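Local coordinates for protein glucokinase (PDB 3VGM) that probably catalyses the ATP-dependent phosphorylation of D-glucose to D-glucose 6-phosphate, as a zinc-binding bacterial glucokinase of the ROK family, at residues 5-10 and 60-65; 66-71 and 100-105; 106-111 and 307-312; 136-141 and 150-155. All blocks are in the same frame, centred on the assembly; numbering follows the deposited sequence.

Contact 1: residues 5-10 and 60-65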
loop_
_atom_site.group_PDB
_atom_site.type_symbol
_atom_site.label_atom_id
_atom_site.label_comp_id
_atom_site.label_asym_id
_atom_site.label_seq_id
_atom_site.Cartn_x
_atom_site.Cartn_y
_atom_site.Cartn_z
ATOM N N ILE A 5 9.272 43.035 -11.593
ATOM C CA ILE A 5 9.779 41.924 -12.372
ATOM C C ILE A 5 9.499 40.604 -11.649
ATOM O O ILE A 5 9.660 40.533 -10.442
ATOM C CB ILE A 5 11.285 42.099 -12.653
ATOM C CG1 ILE A 5 11.445 43.072 -13.833
ATOM C CG2 ILE A 5 11.967 40.751 -12.960
ATOM C CD1 ILE A 5 12.860 43.315 -14.245
ATOM N N GLY A 6 9.073 39.577 -12.385
ATOM C CA GLY A 6 8.988 38.231 -11.835
ATOM C C GLY A 6 10.081 37.385 -12.449
ATOM O O GLY A 6 10.438 37.562 -13.622
ATOM N N VAL A 7 10.628 36.470 -11.651
ATOM C CA VAL A 7 11.677 35.568 -12.118
ATOM C C VAL A 7 11.209 34.144 -11.889
ATOM O O VAL A 7 10.711 33.822 -10.809
ATOM C CB VAL A 7 13.051 35.811 -11.380
ATOM C CG1 VAL A 7 14.135 34.845 -11.885
ATOM C CG2 VAL A 7 13.514 37.241 -11.573
ATOM N N ASP A 8 11.341 33.315 -12.919
ATOM C CA ASP A 8 11.061 31.881 -12.832
ATOM C C ASP A 8 12.398 31.153 -12.998
ATOM O O ASP A 8 13.050 31.263 -14.031
ATOM C CB ASP A 8 10.069 31.504 -13.958
ATOM C CG ASP A 8 9.627 30.035 -13.917
ATOM O OD1 ASP A 8 10.486 29.133 -13.769
ATOM O OD2 ASP A 8 8.411 29.778 -14.046
ATOM N N ILE A 9 12.814 30.429 -11.966
ATOM C CA ILE A 9 14.054 29.662 -12.038
ATOM C C ILE A 9 13.689 28.248 -12.412
ATOM O O ILE A 9 13.078 27.518 -11.605
ATOM C CB ILE A 9 14.801 29.652 -10.707
ATOM C CG1 ILE A 9 15.104 31.071 -10.227
ATOM C CG2 ILE A 9 16.091 28.837 -10.841
ATOM C CD1 ILE A 9 15.666 31.087 -8.798
ATOM N N GLY A 10 14.017 27.872 -13.643
ATOM C CA GLY A 10 13.672 26.546 -14.165
ATOM C C GLY A 10 14.899 25.658 -14.186
ATOM O O GLY A 10 16.005 26.125 -13.906
ATOM N N VAL A 60 11.483 43.147 -7.393
ATOM C CA VAL A 60 11.727 41.862 -8.063
ATOM C C VAL A 60 11.157 40.718 -7.200
ATOM O O VAL A 60 11.419 40.652 -5.982
ATOM C CB VAL A 60 13.246 41.629 -8.299
ATOM C CG1 VAL A 60 13.489 40.286 -8.960
ATOM C CG2 VAL A 60 13.860 42.750 -9.174
ATOM N N GLY A 61 10.359 39.838 -7.816
ATOM C CA GLY A 61 9.892 38.644 -7.121
ATOM C C GLY A 61 10.518 37.442 -7.800
ATOM O O GLY A 61 10.493 37.346 -9.031
ATOM N N ILE A 62 11.050 36.520 -6.998
ATOM C CA ILE A 62 11.723 35.333 -7.495
ATOM C C ILE A 62 10.978 34.078 -6.999
ATOM O O ILE A 62 10.802 33.883 -5.778
ATOM C CB ILE A 62 13.197 35.258 -7.030
ATOM C CG1 ILE A 62 13.960 36.534 -7.406
ATOM C CG2 ILE A 62 13.891 33.979 -7.607
ATOM C CD1 ILE A 62 15.384 36.565 -6.830
ATOM N N GLY A 63 10.554 33.242 -7.946
ATOM C CA GLY A 63 9.927 31.935 -7.600
ATOM C C GLY A 63 10.994 30.857 -7.717
ATOM O O GLY A 63 11.694 30.763 -8.757
ATOM N N ALA A 64 11.132 30.058 -6.657
ATOM C CA ALA A 64 12.136 28.984 -6.619
ATOM C C ALA A 64 11.499 27.676 -6.163
ATOM O O ALA A 64 10.746 27.684 -5.185
ATOM C CB ALA A 64 13.249 29.359 -5.657
ATOM N N ALA A 65 11.811 26.563 -6.837
ATOM C CA ALA A 65 11.383 25.238 -6.333
ATOM C C ALA A 65 12.072 24.978 -4.988
ATOM O O ALA A 65 13.248 25.306 -4.817
ATOM C CB ALA A 65 11.732 24.109 -7.343
HETATM O O HOH W 1 13.766 26.562 -8.953
HETATM O O HOH W 2 10.727 28.824 -10.489
#

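Contact 2: residues 66-71 and 100-105. With K (potassium ion), chain D; BGC (beta-D-glucopyranose), chain B.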
loop_
_atom_site.group_PDB
_atom_site.type_symbol
_atom_site.label_atom_id
_atom_site.label_comp_id
_atom_site.label_asym_id
_atom_site.label_seq_id
_atom_site.Cartn_x
_atom_site.Cartn_y
_atom_site.Cartn_z
ATOM N N GLY A 66 11.352 24.419 -4.029
ATOM C CA GLY A 66 11.958 24.084 -2.736
ATOM C C GLY A 66 11.298 24.842 -1.607
ATOM O O GLY A 66 10.272 25.507 -1.807
ATOM N N TYR A 67 11.874 24.734 -0.418
ATOM C CA TYR A 67 11.208 25.224 0.783
ATOM C C TYR A 67 11.750 26.618 1.024
ATOM O O TYR A 67 12.965 26.802 1.197
ATOM C CB TYR A 67 11.473 24.301 2.000
ATOM C CG TYR A 67 11.519 22.831 1.660
ATOM C CD1 TYR A 67 10.586 22.265 0.785
ATOM C CD2 TYR A 67 12.503 22.003 2.217
ATOM C CE1 TYR A 67 10.645 20.911 0.444
ATOM C CE2 TYR A 67 12.565 20.642 1.897
ATOM C CZ TYR A 67 11.636 20.111 1.000
ATOM O OH TYR A 67 11.715 18.789 0.632
ATOM N N VAL A 68 10.862 27.602 1.013
ATOM C CA VAL A 68 11.258 29.004 1.188
ATOM C C VAL A 68 10.745 29.430 2.562
ATOM O O VAL A 68 9.643 29.033 2.946
ATOM C CB VAL A 68 10.631 29.870 0.075
ATOM C CG1 VAL A 68 10.920 31.361 0.312
ATOM C CG2 VAL A 68 11.208 29.444 -1.281
ATOM N N ASP A 69 11.548 30.185 3.315
ATOM C CA ASP A 69 11.131 30.583 4.673
ATOM C C ASP A 69 9.995 31.630 4.706
ATOM O O ASP A 69 9.634 32.212 3.682
ATOM C CB ASP A 69 12.339 31.043 5.499
ATOM C CG ASP A 69 12.812 32.447 5.151
ATOM O OD1 ASP A 69 13.408 33.063 6.061
ATOM O OD2 ASP A 69 12.639 32.951 4.008
ATOM N N ASP A 70 9.453 31.878 5.899
ATOM C CA ASP A 70 8.299 32.762 6.035
ATOM C C ASP A 70 8.688 34.232 5.901
ATOM O O ASP A 70 7.818 35.091 5.691
ATOM C CB ASP A 70 7.624 32.531 7.392
ATOM C CG ASP A 70 8.575 32.712 8.554
ATOM O OD1 ASP A 70 9.554 31.937 8.682
ATOM O OD2 ASP A 70 8.346 33.634 9.360
ATOM N N LYS A 71 9.981 34.528 6.026
ATOM C CA LYS A 71 10.458 35.897 5.732
ATOM C C LYS A 71 10.581 36.158 4.208
ATOM O O LYS A 71 10.933 37.278 3.777
ATOM C CB LYS A 71 11.793 36.151 6.416
ATOM C CG LYS A 71 11.748 36.015 7.939
ATOM C CD LYS A 71 13.113 36.317 8.535
ATOM C CE LYS A 71 13.085 36.074 10.039
ATOM N NZ LYS A 71 14.435 36.250 10.623
ATOM N N VAL A 100 13.551 42.843 -3.096
ATOM C CA VAL A 100 13.374 41.498 -3.632
ATOM C C VAL A 100 12.535 40.670 -2.658
ATOM O O VAL A 100 12.711 40.771 -1.430
ATOM C CB VAL A 100 14.736 40.792 -3.864
ATOM C CG1 VAL A 100 14.551 39.312 -4.186
ATOM C CG2 VAL A 100 15.530 41.507 -4.980
ATOM N N VAL A 101 11.599 39.883 -3.197
ATOM C CA VAL A 101 10.940 38.857 -2.405
ATOM C C VAL A 101 11.230 37.508 -3.065
ATOM O O VAL A 101 11.270 37.407 -4.293
ATOM C CB VAL A 101 9.391 39.090 -2.216
ATOM C CG1 VAL A 101 9.102 40.508 -1.631
ATOM C CG2 VAL A 101 8.614 38.894 -3.514
ATOM N N VAL A 102 11.432 36.481 -2.238
ATOM C CA VAL A 102 11.642 35.114 -2.712
ATOM C C VAL A 102 10.420 34.296 -2.263
ATOM O O VAL A 102 10.013 34.367 -1.096
ATOM C CB VAL A 102 12.974 34.499 -2.153
ATOM C CG1 VAL A 102 13.139 33.042 -2.572
ATOM C CG2 VAL A 102 14.180 35.332 -2.621
ATOM N N GLU A 103 9.807 33.571 -3.193
ATOM C CA GLU A 103 8.609 32.774 -2.904
ATOM C C GLU A 103 8.824 31.387 -3.448
ATOM O O GLU A 103 9.544 31.207 -4.448
ATOM C CB GLU A 103 7.378 33.373 -3.611
ATOM C CG GLU A 103 7.087 34.801 -3.179
ATOM C CD GLU A 103 6.230 34.884 -1.906
ATOM O OE1 GLU A 103 5.990 33.843 -1.229
ATOM O OE2 GLU A 103 5.779 36.008 -1.587
ATOM N N ASN A 104 8.195 30.390 -2.825
ATOM C CA ASN A 104 8.142 29.074 -3.461
ATOM C C ASN A 104 7.491 29.176 -4.866
ATOM O O ASN A 104 6.557 29.949 -5.059
ATOM C CB ASN A 104 7.380 28.085 -2.568
ATOM C CG ASN A 104 7.001 26.818 -3.301
ATOM O OD1 ASN A 104 5.888 26.710 -3.820
ATOM N ND2 ASN A 104 7.909 25.842 -3.329
ATOM N N ASP A 105 8.000 28.412 -5.826
ATOM C CA ASP A 105 7.568 28.534 -7.237
ATOM C C ASP A 105 6.090 28.255 -7.427
ATOM O O ASP A 105 5.415 28.973 -8.161
ATOM C CB ASP A 105 8.423 27.648 -8.165
ATOM C CG ASP A 105 8.291 26.144 -7.855
ATOM O OD1 ASP A 105 8.003 25.752 -6.710
ATOM O OD2 ASP A 105 8.481 25.336 -8.788
HETATM K K K D . 4.017 25.461 -2.257
HETATM C C2 BGC B . 9.257 20.864 -4.456
HETATM C C3 BGC B . 8.327 22.076 -4.393
HETATM C C4 BGC B . 8.037 22.653 -5.783
HETATM C C5 BGC B . 7.651 21.535 -6.770
HETATM C C6 BGC B . 7.468 22.071 -8.196
HETATM C C1 BGC B . 8.659 19.883 -5.488
HETATM O O1 BGC B . 9.461 18.758 -5.610
HETATM O O2 BGC B . 9.360 20.236 -3.177
HETATM O O3 BGC B . 8.837 23.066 -3.532
HETATM O O4 BGC B . 6.986 23.617 -5.697
HETATM O O5 BGC B . 8.672 20.534 -6.762
HETATM O O6 BGC B . 8.698 22.633 -8.638
HETATM O O HOH W 3 4.898 23.378 -3.857
HETATM O O HOH W 4 6.125 25.249 -0.406
#

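Contact 3: residues 106-111 and 307-312. With K (potassium ion), chain D.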
loop_
_atom_site.group_PDB
_atom_site.type_symbol
_atom_site.label_atom_id
_atom_site.label_comp_id
_atom_site.label_asym_id
_atom_site.label_seq_id
_atom_site.Cartn_x
_atom_site.Cartn_y
_atom_site.Cartn_z
ATOM N N ALA A 106 5.579 27.227 -6.737
ATOM C CA ALA A 106 4.174 26.854 -6.918
ATOM C C ALA A 106 3.246 27.771 -6.120
ATOM O O ALA A 106 2.097 27.988 -6.520
ATOM C CB ALA A 106 3.950 25.374 -6.572
ATOM N N ASN A 107 3.734 28.320 -5.009
ATOM C CA ASN A 107 3.015 29.418 -4.331
ATOM C C ASN A 107 2.837 30.593 -5.285
ATOM O O ASN A 107 1.731 31.162 -5.401
ATOM C CB ASN A 107 3.754 29.927 -3.076
ATOM C CG ASN A 107 3.623 28.997 -1.874
ATOM O OD1 ASN A 107 2.886 28.009 -1.900
ATOM N ND2 ASN A 107 4.348 29.321 -0.806
ATOM N N ALA A 108 3.935 30.986 -5.937
ATOM C CA ALA A 108 3.878 32.075 -6.911
ATOM C C ALA A 108 2.891 31.772 -8.043
ATOM O O ALA A 108 2.075 32.636 -8.406
ATOM C CB ALA A 108 5.279 32.364 -7.479
ATOM N N ALA A 109 2.973 30.570 -8.615
ATOM C CA ALA A 109 2.033 30.171 -9.681
ATOM C C ALA A 109 0.578 30.179 -9.200
ATOM O O ALA A 109 -0.321 30.594 -9.933
ATOM C CB ALA A 109 2.408 28.796 -10.308
ATOM N N ALA A 110 0.358 29.731 -7.959
ATOM C CA ALA A 110 -0.979 29.713 -7.375
ATOM C C ALA A 110 -1.500 31.138 -7.267
ATOM O O ALA A 110 -2.650 31.417 -7.603
ATOM C CB ALA A 110 -0.977 29.010 -5.986
ATOM N N TRP A 111 -0.665 32.050 -6.773
ATOM C CA TRP A 111 -1.100 33.440 -6.639
ATOM C C TRP A 111 -1.387 34.033 -8.039
ATOM O O TRP A 111 -2.372 34.751 -8.217
ATOM C CB TRP A 111 -0.021 34.263 -5.917
ATOM C CG TRP A 111 -0.429 35.674 -5.687
ATOM C CD1 TRP A 111 0.065 36.801 -6.322
ATOM C CD2 TRP A 111 -1.437 36.122 -4.790
ATOM N NE1 TRP A 111 -0.570 37.927 -5.832
ATOM C CE2 TRP A 111 -1.517 37.532 -4.915
ATOM C CE3 TRP A 111 -2.296 35.462 -3.884
ATOM C CZ2 TRP A 111 -2.403 38.301 -4.152
ATOM C CZ3 TRP A 111 -3.188 36.225 -3.137
ATOM C CH2 TRP A 111 -3.234 37.633 -3.273
ATOM N N ALA A 307 5.989 38.290 -9.644
ATOM C CA ALA A 307 6.004 39.739 -9.820
ATOM C C ALA A 307 4.948 40.411 -8.938
ATOM O O ALA A 307 5.205 41.464 -8.320
ATOM C CB ALA A 307 5.816 40.151 -11.318
ATOM N N ASP A 308 3.760 39.821 -8.870
ATOM C CA ASP A 308 2.690 40.480 -8.120
ATOM C C ASP A 308 2.930 40.371 -6.611
ATOM O O ASP A 308 2.645 41.313 -5.865
ATOM C CB ASP A 308 1.296 39.960 -8.510
ATOM C CG ASP A 308 0.194 40.901 -8.040
ATOM O OD1 ASP A 308 0.167 42.055 -8.523
ATOM O OD2 ASP A 308 -0.604 40.500 -7.159
ATOM N N LEU A 309 3.475 39.241 -6.172
ATOM C CA LEU A 309 3.808 39.063 -4.758
ATOM C C LEU A 309 4.859 40.070 -4.312
ATOM O O LEU A 309 4.839 40.518 -3.164
ATOM C CB LEU A 309 4.265 37.630 -4.464
ATOM C CG LEU A 309 3.084 36.635 -4.501
ATOM C CD1 LEU A 309 3.599 35.208 -4.512
ATOM C CD2 LEU A 309 2.077 36.868 -3.324
ATOM N N ALA A 310 5.749 40.455 -5.230
ATOM C CA ALA A 310 6.716 41.516 -4.948
ATOM C C ALA A 310 6.061 42.869 -4.639
ATOM O O ALA A 310 6.684 43.695 -3.999
ATOM C CB ALA A 310 7.751 41.655 -6.078
ATOM N N ARG A 311 4.813 43.081 -5.064
ATOM C CA ARG A 311 4.055 44.310 -4.701
ATOM C C ARG A 311 3.565 44.339 -3.274
ATOM O O ARG A 311 3.612 45.391 -2.619
ATOM C CB ARG A 311 2.825 44.499 -5.580
ATOM C CG ARG A 311 3.132 44.650 -7.002
ATOM C CD ARG A 311 1.889 45.039 -7.808
ATOM N NE ARG A 311 2.402 45.451 -9.097
ATOM C CZ ARG A 311 2.485 44.694 -10.188
ATOM N NH1 ARG A 311 3.048 45.227 -11.254
ATOM N NH2 ARG A 311 1.980 43.452 -10.240
ATOM N N GLN A 312 3.060 43.200 -2.805
ATOM C CA GLN A 312 2.511 43.069 -1.463
ATOM C C GLN A 312 3.673 43.148 -0.466
ATOM O O GLN A 312 4.232 42.118 -0.051
ATOM C CB GLN A 312 1.735 41.749 -1.315
ATOM C CG GLN A 312 1.191 41.145 -2.636
ATOM C CD GLN A 312 -0.108 41.788 -3.145
ATOM O OE1 GLN A 312 -0.209 42.168 -4.319
ATOM N NE2 GLN A 312 -1.108 41.893 -2.267
HETATM K K K D . 4.017 25.461 -2.257
HETATM O O HOH W 3 4.898 23.378 -3.857
HETATM O O HOH W 4 6.125 25.249 -0.406
#

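Contact 4: residues 136-141 and 150-155. With K (potassium ion), chain D; BGC (beta-D-glucopyranose), chain B.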
loop_
_atom_site.group_PDB
_atom_site.type_symbol
_atom_site.label_atom_id
_atom_site.label_comp_id
_atom_site.label_asym_id
_atom_site.label_seq_id
_atom_site.Cartn_x
_atom_site.Cartn_y
_atom_site.Cartn_z
ATOM N N GLY A 136 2.081 23.019 -5.222
ATOM C CA GLY A 136 0.789 23.702 -5.190
ATOM C C GLY A 136 0.839 24.932 -4.320
ATOM O O GLY A 136 1.908 25.315 -3.837
ATOM N N GLY A 137 -0.315 25.552 -4.146
ATOM C CA GLY A 137 -0.441 26.740 -3.318
ATOM C C GLY A 137 -1.841 26.791 -2.721
ATOM O O GLY A 137 -2.808 26.247 -3.288
ATOM N N ILE A 138 -1.935 27.449 -1.579
ATOM C CA ILE A 138 -3.166 27.574 -0.837
ATOM C C ILE A 138 -3.610 29.020 -0.783
ATOM O O ILE A 138 -2.866 29.878 -0.288
ATOM C CB ILE A 138 -2.931 27.098 0.635
ATOM C CG1 ILE A 138 -2.545 25.608 0.661
ATOM C CG2 ILE A 138 -4.156 27.388 1.533
ATOM C CD1 ILE A 138 -1.767 25.214 1.953
ATOM N N ILE A 139 -4.838 29.266 -1.240
ATOM C CA ILE A 139 -5.499 30.555 -1.013
ATOM C C ILE A 139 -6.686 30.332 -0.092
ATOM O O ILE A 139 -7.595 29.538 -0.408
ATOM C CB ILE A 139 -6.031 31.178 -2.331
ATOM C CG1 ILE A 139 -4.964 31.194 -3.424
ATOM C CG2 ILE A 139 -6.698 32.569 -2.056
ATOM C CD1 ILE A 139 -3.748 32.040 -3.143
ATOM N N ILE A 140 -6.667 31.015 1.058
ATOM C CA ILE A 140 -7.763 30.932 2.028
ATOM C C ILE A 140 -8.095 32.347 2.441
ATOM O O ILE A 140 -7.195 33.129 2.755
ATOM C CB ILE A 140 -7.381 30.098 3.270
ATOM C CG1 ILE A 140 -7.326 28.594 2.931
ATOM C CG2 ILE A 140 -8.418 30.299 4.463
ATOM C CD1 ILE A 140 -6.758 27.756 4.073
ATOM N N GLY A 141 -9.379 32.684 2.399
ATOM C CA GLY A 141 -9.840 34.062 2.650
ATOM C C GLY A 141 -9.086 35.099 1.848
ATOM O O GLY A 141 -8.646 36.127 2.400
ATOM N N GLY A 150 6.830 29.086 6.421
ATOM C CA GLY A 150 6.969 29.404 4.983
ATOM C C GLY A 150 6.787 28.174 4.112
ATOM O O GLY A 150 6.708 28.284 2.879
ATOM N N VAL A 151 6.710 27.003 4.733
ATOM C CA VAL A 151 6.811 25.728 3.980
ATOM C C VAL A 151 5.489 24.970 3.792
ATOM O O VAL A 151 5.493 23.730 3.570
ATOM C CB VAL A 151 7.893 24.775 4.620
ATOM C CG1 VAL A 151 8.209 23.612 3.693
ATOM C CG2 VAL A 151 9.176 25.557 4.916
ATOM N N ALA A 152 4.366 25.687 3.835
ATOM C CA ALA A 152 3.065 25.053 3.578
ATOM C C ALA A 152 2.946 24.661 2.110
ATOM O O ALA A 152 3.757 25.112 1.271
ATOM C CB ALA A 152 1.928 26.014 3.948
ATOM N N ALA A 153 1.926 23.854 1.808
ATOM C CA ALA A 153 1.595 23.459 0.437
ATOM C C ALA A 153 2.779 22.767 -0.248
ATOM O O ALA A 153 2.986 22.927 -1.474
ATOM C CB ALA A 153 1.086 24.683 -0.409
ATOM N N GLU A 154 3.538 21.969 0.513
ATOM C CA GLU A 154 4.416 20.981 -0.135
ATOM C C GLU A 154 3.600 19.728 -0.507
ATOM O O GLU A 154 3.858 18.610 -0.018
ATOM C CB GLU A 154 5.631 20.631 0.741
ATOM C CG GLU A 154 6.729 21.754 0.635
ATOM C CD GLU A 154 7.296 21.878 -0.789
ATOM O OE1 GLU A 154 7.446 20.838 -1.480
ATOM O OE2 GLU A 154 7.614 23.008 -1.228
ATOM N N PHE A 155 2.602 19.935 -1.365
ATOM C CA PHE A 155 1.701 18.844 -1.788
ATOM C C PHE A 155 2.425 17.656 -2.410
ATOM O O PHE A 155 1.953 16.528 -2.303
ATOM C CB PHE A 155 0.703 19.374 -2.823
ATOM C CG PHE A 155 -0.214 20.448 -2.285
ATOM C CD1 PHE A 155 -0.715 20.385 -1.008
ATOM C CD2 PHE A 155 -0.598 21.503 -3.073
ATOM C CE1 PHE A 155 -1.590 21.385 -0.509
ATOM C CE2 PHE A 155 -1.486 22.511 -2.579
ATOM C CZ PHE A 155 -1.971 22.440 -1.299
HETATM K K K D . 4.017 25.461 -2.257
HETATM C C2 BGC B . 9.257 20.864 -4.456
HETATM C C3 BGC B . 8.327 22.076 -4.393
HETATM C C4 BGC B . 8.037 22.653 -5.783
HETATM C C5 BGC B . 7.651 21.535 -6.770
HETATM C C6 BGC B . 7.468 22.071 -8.196
HETATM C C1 BGC B . 8.659 19.883 -5.488
HETATM O O1 BGC B . 9.461 18.758 -5.610
HETATM O O2 BGC B . 9.360 20.236 -3.177
HETATM O O3 BGC B . 8.837 23.066 -3.532
HETATM O O4 BGC B . 6.986 23.617 -5.697
HETATM O O5 BGC B . 8.672 20.534 -6.762
HETATM O O6 BGC B . 8.698 22.633 -8.638
HETATM O O HOH W 3 4.898 23.378 -3.857
HETATM O O HOH W 4 6.125 25.249 -0.406
#

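Contact 1: residues 5-10 and 60-65
Ile5 and Gly61 meet through a nearly straight backbone bond, Gly61 N to Ile5 O at 2.8 Å with 172° at the hydrogen. Val7 then faces strand 57-64 with both its polar atoms: Val7 N gives a more bent bond to Gly61 O, and Val7 O receives Gly63 N at 2.9 Å. The next rung is weak, Ile9 N lying 3.4 Å from Gly63 O, and the backbones are already parting there, since the CA atoms of Ile9 and Ala64 stand 5.8 Å apart. Beyond it a water bridges the opening, donating to Ile9 O and accepting from Ala65 N.

Apolar branches fill the face that bears Ile5, Val7, Val60 and Ile62. Val7 CG2 lies 4.0 Å from Val60 CG1. Ile9 also reaches across: its CG1 is turned beside its own backbone N (chi1 -57°), which carries CD1 to 3.6 Å from Ile62 CG2. Helix 37-52 covers this side through Val48 and Ile44. The other face shows mainly backbone at Gly6, Gly61 and Gly63, and Ala307 and Ala310 pack closely on it.

Strands 13-19 and 100-104 flank the pair, whose axes diverge by only 18°. The pair belongs to the parallel run 3-9, 57-64, 100-104 of a mixed five-stranded sheet; its strand order, 3-2-1-4-5, recurs in the chain's other five-stranded sheet and is characteristic of the actin-like ATPase fold of ROK kinases.

Contact 2: residues 66-71 and 100-105
Asn104 reaches across to Gly66 at the end of strand 100-104, and its side chain can be followed atom by atom. CB lies 3.9 Å from Gly66 O and also borders Val68 CG2. From there CG stands anti to the backbone N (chi1 166°), which carries the amide to the site, and the turn about chi2 (-95°) directs its two ends to different partners. OD1 binds the potassium ion at 2.7 Å, and as the N-cap of helix 105-116 it also receives a weak bond from Ala106 N. ND2 donates to Gly66 O over 2.8 Å, with the acceptor only 11° out of the amide plane. The same nitrogen makes weak bonds to glucose O3 and O4, so the amide rotation is fixed by metal, backbone and sugar together.

Gly66 takes part too, its N donating to glucose O3 at 2.9 Å. At the first residue of the helix, the Asp105 carboxylate takes two sugar hydroxyls, O4 on OD1 at 2.6 Å and O6 on OD2 at 2.7 Å. Behind this polar end Val68 wedges against the strand, its CG1 lying 3.4 Å from Val102 O and 4.0 Å from Val102 CG1.

Glu154, His157 and Glu176 hydrogen-bond the sugar as well, and His157 is also a zinc ligand. An Asn-Asp pair at a strand-to-helix junction, tied to the backbone of Gly66, forms the O3, O4 and O6 side of the glucose site of this ROK glucokinase.

Contact 3: residues 106-111 and 307-312
Trp111 and Asp308 supply the polar link: NE1 donates to OD2 at 2.9 Å in a fairly straight bond. Ring and carboxylate planes differ by just 14°, and OD2 is used through its anti lone pair. Asp308 has further charged partners, Arg311 NH2 pairing with OD1 at 2.9 Å in a salt bridge and Arg115 with OD2, so both carboxylate oxygens are held and their negative charge is probably well compensated.

The contact joins helix 105-116, which follows the last strand of the N-terminal sheet, to the C-terminal helix 301-309, which returns to lie against that sheet: helix-to-helix packing beside the N-terminal sheet of the actin-like ATPase fold.

Apolar packing centres on Leu309. Its CD2 sits over one face of the indole, 3.6 Å from the five-membered ring centroid and 10° off the normal, a CH-pi contact, while CD1 turns to Ala108 CA at 4.0 Å. With CG anti to its backbone N (chi1 -177°), Trp111 projects from its helix to meet both partners. Replacing Trp111 by a leucine would probably leave Asp308 OD2 without its indole donor and Leu309 without a flat surface to lie on.

Metal coordination comes from Asn107, one turn before Trp111: its OD1 binds the potassium ion at 2.8 Å.

Contact 4: residues 136-141 and 150-155
Phe155 and Ile138 cross at an angle, with Ile138 CG1 3.8 Å from Phe155 CZ. The ring runs alongside the strand and meets it obliquely, its CD2 only 3.4 Å from Gly136 CA. A side chain at Gly136 would clash with that ring, because a CB there would come within 2.1 Å of Phe155 CD2. Ala153 fills the angle between the two larger groups: its CB touches Ile138 CD1 at 3.7 Å, and its CA lies above the rim of one Phe155 face.

The backbones meet through a metal rather than through hydrogen bonds. Gly136 O and Ala153 O both bind the potassium ion, at 2.6 Å and 2.9 Å, and Asn104 and Asn107 join them as ligands, so strand and loop are held by shared coordination.

Glu154 heads the other way. It is the centre of an inverse gamma turn between Ala153 and Phe155, and its chain bends at chi2 (-64°) to present both carboxylate oxygens to the sugar. Glucose O2 donates to OE1 and O3 to OE2, each over 2.6 Å. With an alanine here, glucose O2 and O3 would lose these two acceptors, and the sugar would probably be less firmly oriented in its pocket.

Behind the loop, Phe155 rests on Ile126 and Ile128 of strand 125-130 and on Leu247 and Phe251 of helix 227-251. Leu250 of the second subunit packs on Ile138, Ala152 and Phe155, and Val151 N bonds to Asp252 of that subunit, placing this strand and loop at the interface with the second subunit.

How the contacts relate
All four contacts are largely buried, but their chemistry changes from sheet to sugar site. Contact 1 is a parallel ladder that frays at its C-terminal end, with apolar cover, away from the annotated zinc site. Contact 2 shares that sheet through strand 100-104, which bonds to strand 57-64 probably through Glu103 N and Ile62 O, and ends in polar sugar and metal ligands. Contact 3 packs the C-terminal helix on helix 105-116 beside that sheet, mixing indole, carboxylate and leucine. Contact 4 belongs to the second sheet and, unlike contacts 1 and 3, touches another subunit. Potassium ties contacts 2, 3 and 4 together, glucose is bound by contacts 2 and 4, and contacts 1 and 4, about 17 Å between centres, do not touch.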